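Local coordinates for protein DNA polymerase (Pyrobaculum calidifontis, PDB 5MDN) that probably catalyses the stepwise extension of a DNA chain by deoxyribonucleoside triphosphates with release of diphosphate, as a member of the family B DNA polymerases, at residues A[431-435]-A[436-440]; A[489-492]-A[493-496]. All blocks are in the same frame, centred on the assembly; numbering follows the deposited sequence.

Interaction 1: residues A[431-435]-A[436-440]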
loop_
_atom_site.group_PDB
_atom_site.type_symbol
_atom_site.label_atom_id
_atom_site.label_comp_id
_atom_site.label_asym_id
_atom_site.label_seq_id
_atom_site.Cartn_x
_atom_site.Cartn_y
_atom_site.Cartn_z
ATOM N N LYS A 431 6.420 6.747 27.373
ATOM C CA LYS A 431 7.039 7.404 28.521
ATOM C C LYS A 431 6.083 8.372 29.211
ATOM O O LYS A 431 6.203 8.602 30.421
ATOM C CB LYS A 431 8.307 8.128 28.067
ATOM C CG LYS A 431 9.088 8.829 29.161
ATOM C CD LYS A 431 10.320 9.509 28.577
ATOM C CE LYS A 431 11.060 10.335 29.618
ATOM N NZ LYS A 431 11.568 9.498 30.739
ATOM N N TYR A 432 5.129 8.938 28.474
ATOM C CA TYR A 432 4.146 9.849 29.045
ATOM C C TYR A 432 2.746 9.255 29.101
ATOM O O TYR A 432 1.816 9.941 29.541
ATOM C CB TYR A 432 4.136 11.164 28.259
ATOM C CG TYR A 432 5.451 11.903 28.345
ATOM C CD1 TYR A 432 5.897 12.424 29.554
ATOM C CD2 TYR A 432 6.261 12.058 27.227
ATOM C CE1 TYR A 432 7.101 13.092 29.644
ATOM C CE2 TYR A 432 7.469 12.723 27.308
ATOM C CZ TYR A 432 7.883 13.239 28.519
ATOM O OH TYR A 432 9.085 13.902 28.605
ATOM N N ASN A 433 2.577 8.004 28.673
ATOM C CA ASN A 433 1.329 7.260 28.843
ATOM C C ASN A 433 0.148 7.988 28.198
ATOM O O ASN A 433 -0.903 8.186 28.812
ATOM C CB ASN A 433 1.067 6.978 30.326
ATOM C CG ASN A 433 0.090 5.842 30.537
ATOM O OD1 ASN A 433 0.405 4.681 30.275
ATOM N ND2 ASN A 433 -1.097 6.167 31.030
ATOM N N LEU A 434 0.327 8.384 26.941
ATOM C CA LEU A 434 -0.724 9.053 26.186
ATOM C C LEU A 434 -1.625 8.013 25.531
ATOM O O LEU A 434 -1.138 7.078 24.889
ATOM C CB LEU A 434 -0.129 9.982 25.126
ATOM C CG LEU A 434 0.501 11.319 25.540
ATOM C CD1 LEU A 434 0.392 11.579 27.038
ATOM C CD2 LEU A 434 1.950 11.390 25.085
ATOM N N SER A 435 -2.939 8.193 25.682
ATOM C CA SER A 435 -3.933 7.252 25.179
ATOM C C SER A 435 -5.322 7.854 25.352
ATOM O O SER A 435 -5.526 8.690 26.242
ATOM C CB SER A 435 -3.834 5.912 25.914
ATOM O OG SER A 435 -4.568 4.902 25.246
ATOM N N PRO A 436 -6.293 7.485 24.508
ATOM C CA PRO A 436 -7.659 8.003 24.709
ATOM C C PRO A 436 -8.217 7.716 26.092
ATOM O O PRO A 436 -8.926 8.558 26.659
ATOM C CB PRO A 436 -8.460 7.294 23.608
ATOM C CG PRO A 436 -7.460 7.012 22.542
ATOM C CD PRO A 436 -6.174 6.710 23.261
ATOM N N ASP A 437 -7.916 6.547 26.658
ATOM C CA ASP A 437 -8.463 6.154 27.950
ATOM C C ASP A 437 -7.760 6.808 29.134
ATOM O O ASP A 437 -8.287 6.746 30.251
ATOM C CB ASP A 437 -8.406 4.630 28.095
ATOM C CG ASP A 437 -7.133 4.037 27.523
ATOM O OD1 ASP A 437 -6.782 4.383 26.373
ATOM O OD2 ASP A 437 -6.487 3.221 28.214
ATOM N N THR A 438 -6.596 7.427 28.930
ATOM C CA THR A 438 -5.874 8.085 30.013
ATOM C C THR A 438 -6.047 9.599 30.019
ATOM O O THR A 438 -5.572 10.255 30.953
ATOM C CB THR A 438 -4.382 7.745 29.939
ATOM O OG1 THR A 438 -3.845 8.203 28.692
ATOM C CG2 THR A 438 -4.185 6.245 30.050
ATOM N N TYR A 439 -6.707 10.162 29.011
ATOM C CA TYR A 439 -6.960 11.595 28.972
ATOM C C TYR A 439 -8.008 11.984 30.011
ATOM O O TYR A 439 -8.898 11.201 30.356
ATOM C CB TYR A 439 -7.411 12.004 27.568
ATOM C CG TYR A 439 -7.983 13.399 27.456
ATOM C CD1 TYR A 439 -7.156 14.515 27.448
ATOM C CD2 TYR A 439 -9.352 13.598 27.334
ATOM C CE1 TYR A 439 -7.679 15.792 27.337
ATOM C CE2 TYR A 439 -9.883 14.867 27.222
ATOM C CZ TYR A 439 -9.044 15.961 27.222
ATOM O OH TYR A 439 -9.573 17.227 27.113
ATOM N N LEU A 440 -7.896 13.211 30.517
ATOM C CA LEU A 440 -8.798 13.715 31.542
ATOM C C LEU A 440 -9.549 14.933 31.021
ATOM O O LEU A 440 -9.057 15.669 30.161
ATOM C CB LEU A 440 -8.036 14.061 32.829
ATOM C CG LEU A 440 -7.270 12.882 33.439
ATOM C CD1 LEU A 440 -6.462 13.317 34.652
ATOM C CD2 LEU A 440 -8.226 11.754 33.796
#
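S435 and N433 meet D437 and T438 in a local turn, mostly buried, that follows directly on helix 424-431 and leads toward strand 451-453. N433 is the C-prime residue of the Schellman motif that ends this helix, and its positive phi sends the chain off in a new direction. Two residues later the backbone folds back: T438 N donates to S435 O at 3.2 Å. Y439 N adds a weak, bent bond to the same oxygen. The hydroxyl of T438 sits between two carbonyls, with OG1 2.9 Å from N433 O and 3.0 Å from S435 O; the geometry does not settle which oxygen takes the proton. A chi1 of 61° sets OG1 between the backbone N and the carbonyl carbon of T438 and turns it to these oxygens, while CG2 lies against N433 ND2. The amide of N433 finds its polar partners further along the same chain: ND2 donates to R462 O and OD1 accepts from G467 N.

On S435, OG stands opposite the backbone N (chi1 -167°) and donates to D437 OD1 at 2.5 Å. The acceptor is met on the syn side of the carboxylate, the hydroxyl lying 26° out of its plane. S435 OG also accepts from I469 N, and D437 OD2 from F468 N, so both side chains reach the opening amides of helix 468-486. F461 of strand 460-462 packs against the side chains of L434 and T438. With both carboxylate oxygens of D437 engaged and the group lying at the amino end of a helix, its ionised form is likely to be favoured, and the hydroxyl–carboxylate pair couples the turn to that helix.

Interaction 2: residues A[489-492]-A[493-496]; sequences KYPP and DSPE
P491 and S494 close a type I beta turn on the protein surface, where the acceptor that matters is P491 O. S494 OG donates to it at 2.9 Å, lying in the carbonyl plane with a C=O...donor angle of 154°. The amide S494 N reaches the same oxygen at 3.0 Å, but this bond is weak. A chi1 of 63° holds OG between the backbone N and the carbonyl carbon of S494, and from there the hydroxyl works twice: besides donating to P491 O it accepts from Y497 N, in the first turn of helix 495-512. D493 turns its carboxylate elsewhere, OD1 forming a salt bridge with R498 NH2.

Beside the turn, E496 CB sits over one face of the Y490 ring in a CH-pi contact, 3.8 Å from the ring centroid, while K489 CG approaches the opposite face. Were Y490 an alanine, the CB and CG of E496 would probably lose the aromatic face that they pack against, while the bonds to P491 O, which do not involve the ring, would remain possible. Serine at the N-cap, followed by proline as the first helical residue, is a classic way to start a helix, here helix 495-512.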
loop_
_atom_site.group_PDB
_atom_site.type_symbol
_atom_site.label_atom_id
_atom_site.label_comp_id
_atom_site.label_asym_id
_atom_site.label_seq_id
_atom_site.Cartn_x
_atom_site.Cartn_y
_atom_site.Cartn_z
ATOM N N LYS A 489 22.686 -14.190 17.197
ATOM C CA LYS A 489 23.109 -15.588 17.209
ATOM C C LYS A 489 23.636 -16.022 15.847
ATOM O O LYS A 489 24.599 -16.793 15.763
ATOM C CB LYS A 489 21.951 -16.493 17.636
ATOM C CG LYS A 489 22.323 -17.972 17.691
ATOM C CD LYS A 489 21.103 -18.870 17.827
ATOM C CE LYS A 489 20.454 -18.750 19.192
ATOM N NZ LYS A 489 19.247 -19.619 19.296
ATOM N N TYR A 490 23.025 -15.537 14.776
ATOM C CA TYR A 490 23.354 -15.941 13.420
ATOM C C TYR A 490 24.265 -14.923 12.752
ATOM O O TYR A 490 24.305 -13.752 13.144
ATOM C CB TYR A 490 22.069 -16.106 12.596
ATOM C CG TYR A 490 21.108 -17.141 13.142
ATOM C CD1 TYR A 490 20.171 -16.810 14.116
ATOM C CD2 TYR A 490 21.140 -18.451 12.685
ATOM C CE1 TYR A 490 19.294 -17.758 14.614
ATOM C CE2 TYR A 490 20.269 -19.404 13.177
ATOM C CZ TYR A 490 19.348 -19.052 14.142
ATOM O OH TYR A 490 18.478 -19.996 14.635
ATOM N N PRO A 491 25.014 -15.332 11.728
ATOM C CA PRO A 491 25.898 -14.392 11.026
ATOM C C PRO A 491 25.108 -13.509 10.078
ATOM O O PRO A 491 24.149 -13.966 9.437
ATOM C CB PRO A 491 26.863 -15.313 10.263
ATOM C CG PRO A 491 26.102 -16.569 10.064
ATOM C CD PRO A 491 25.188 -16.716 11.249
ATOM N N PRO A 492 25.476 -12.223 9.977
ATOM C CA PRO A 492 24.657 -11.249 9.236
ATOM C C PRO A 492 24.324 -11.605 7.790
ATOM O O PRO A 492 23.379 -11.036 7.233
ATOM C CB PRO A 492 25.514 -9.976 9.293
ATOM C CG PRO A 492 26.294 -10.111 10.553
ATOM C CD PRO A 492 26.606 -11.579 10.670
ATOM N N ASP A 493 25.067 -12.515 7.158
ATOM C CA ASP A 493 24.819 -12.888 5.767
ATOM C C ASP A 493 24.213 -14.286 5.665
ATOM O O ASP A 493 24.535 -15.057 4.759
ATOM C CB ASP A 493 26.094 -12.803 4.930
ATOM C CG ASP A 493 25.808 -12.616 3.440
ATOM O OD1 ASP A 493 24.672 -12.904 3.006
ATOM O OD2 ASP A 493 26.718 -12.178 2.702
ATOM N N SER A 494 23.340 -14.636 6.593
ATOM C CA SER A 494 22.681 -15.928 6.552
ATOM C C SER A 494 21.219 -15.764 6.161
ATOM O O SER A 494 20.647 -14.679 6.303
ATOM C CB SER A 494 22.773 -16.630 7.912
ATOM O OG SER A 494 22.092 -15.890 8.908
ATOM N N PRO A 495 20.578 -16.824 5.659
ATOM C CA PRO A 495 19.118 -16.747 5.479
ATOM C C PRO A 495 18.385 -16.537 6.790
ATOM O O PRO A 495 17.408 -15.782 6.840
ATOM C CB PRO A 495 18.774 -18.096 4.830
ATOM C CG PRO A 495 19.920 -18.994 5.163
ATOM C CD PRO A 495 21.126 -18.105 5.177
ATOM N N GLU A 496 18.845 -17.186 7.863
ATOM C CA GLU A 496 18.192 -17.050 9.160
ATOM C C GLU A 496 18.314 -15.636 9.719
ATOM O O GLU A 496 17.440 -15.194 10.472
ATOM C CB GLU A 496 18.784 -18.062 10.141
ATOM C CG GLU A 496 18.548 -19.517 9.759
ATOM C CD GLU A 496 19.632 -20.074 8.852
ATOM O OE1 GLU A 496 20.505 -19.295 8.418
ATOM O OE2 GLU A 496 19.607 -21.290 8.570
#

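In the fold
Along the chain the two contacts come in series. Helix 424-431 runs into interaction 1, which turns the chain out of it toward strands 451-453 and 460-462; helix 468-486 follows, and interaction 2 then makes the link into helix 495-512. Interaction 1 therefore lies against the amino end of helix 468-486 and interaction 2 comes after its carboxyl end, their centres 40 Å apart and without touching. Neither encloses or crosses the other. The two helices joined by 489-496 are consistent with the helical fingers of family B polymerases, and both turns stand away from the magnesium sites. Interaction 1 joins the end of helix 424-431 to strand 460-462 and helix 468-486; interaction 2 reverses the chain.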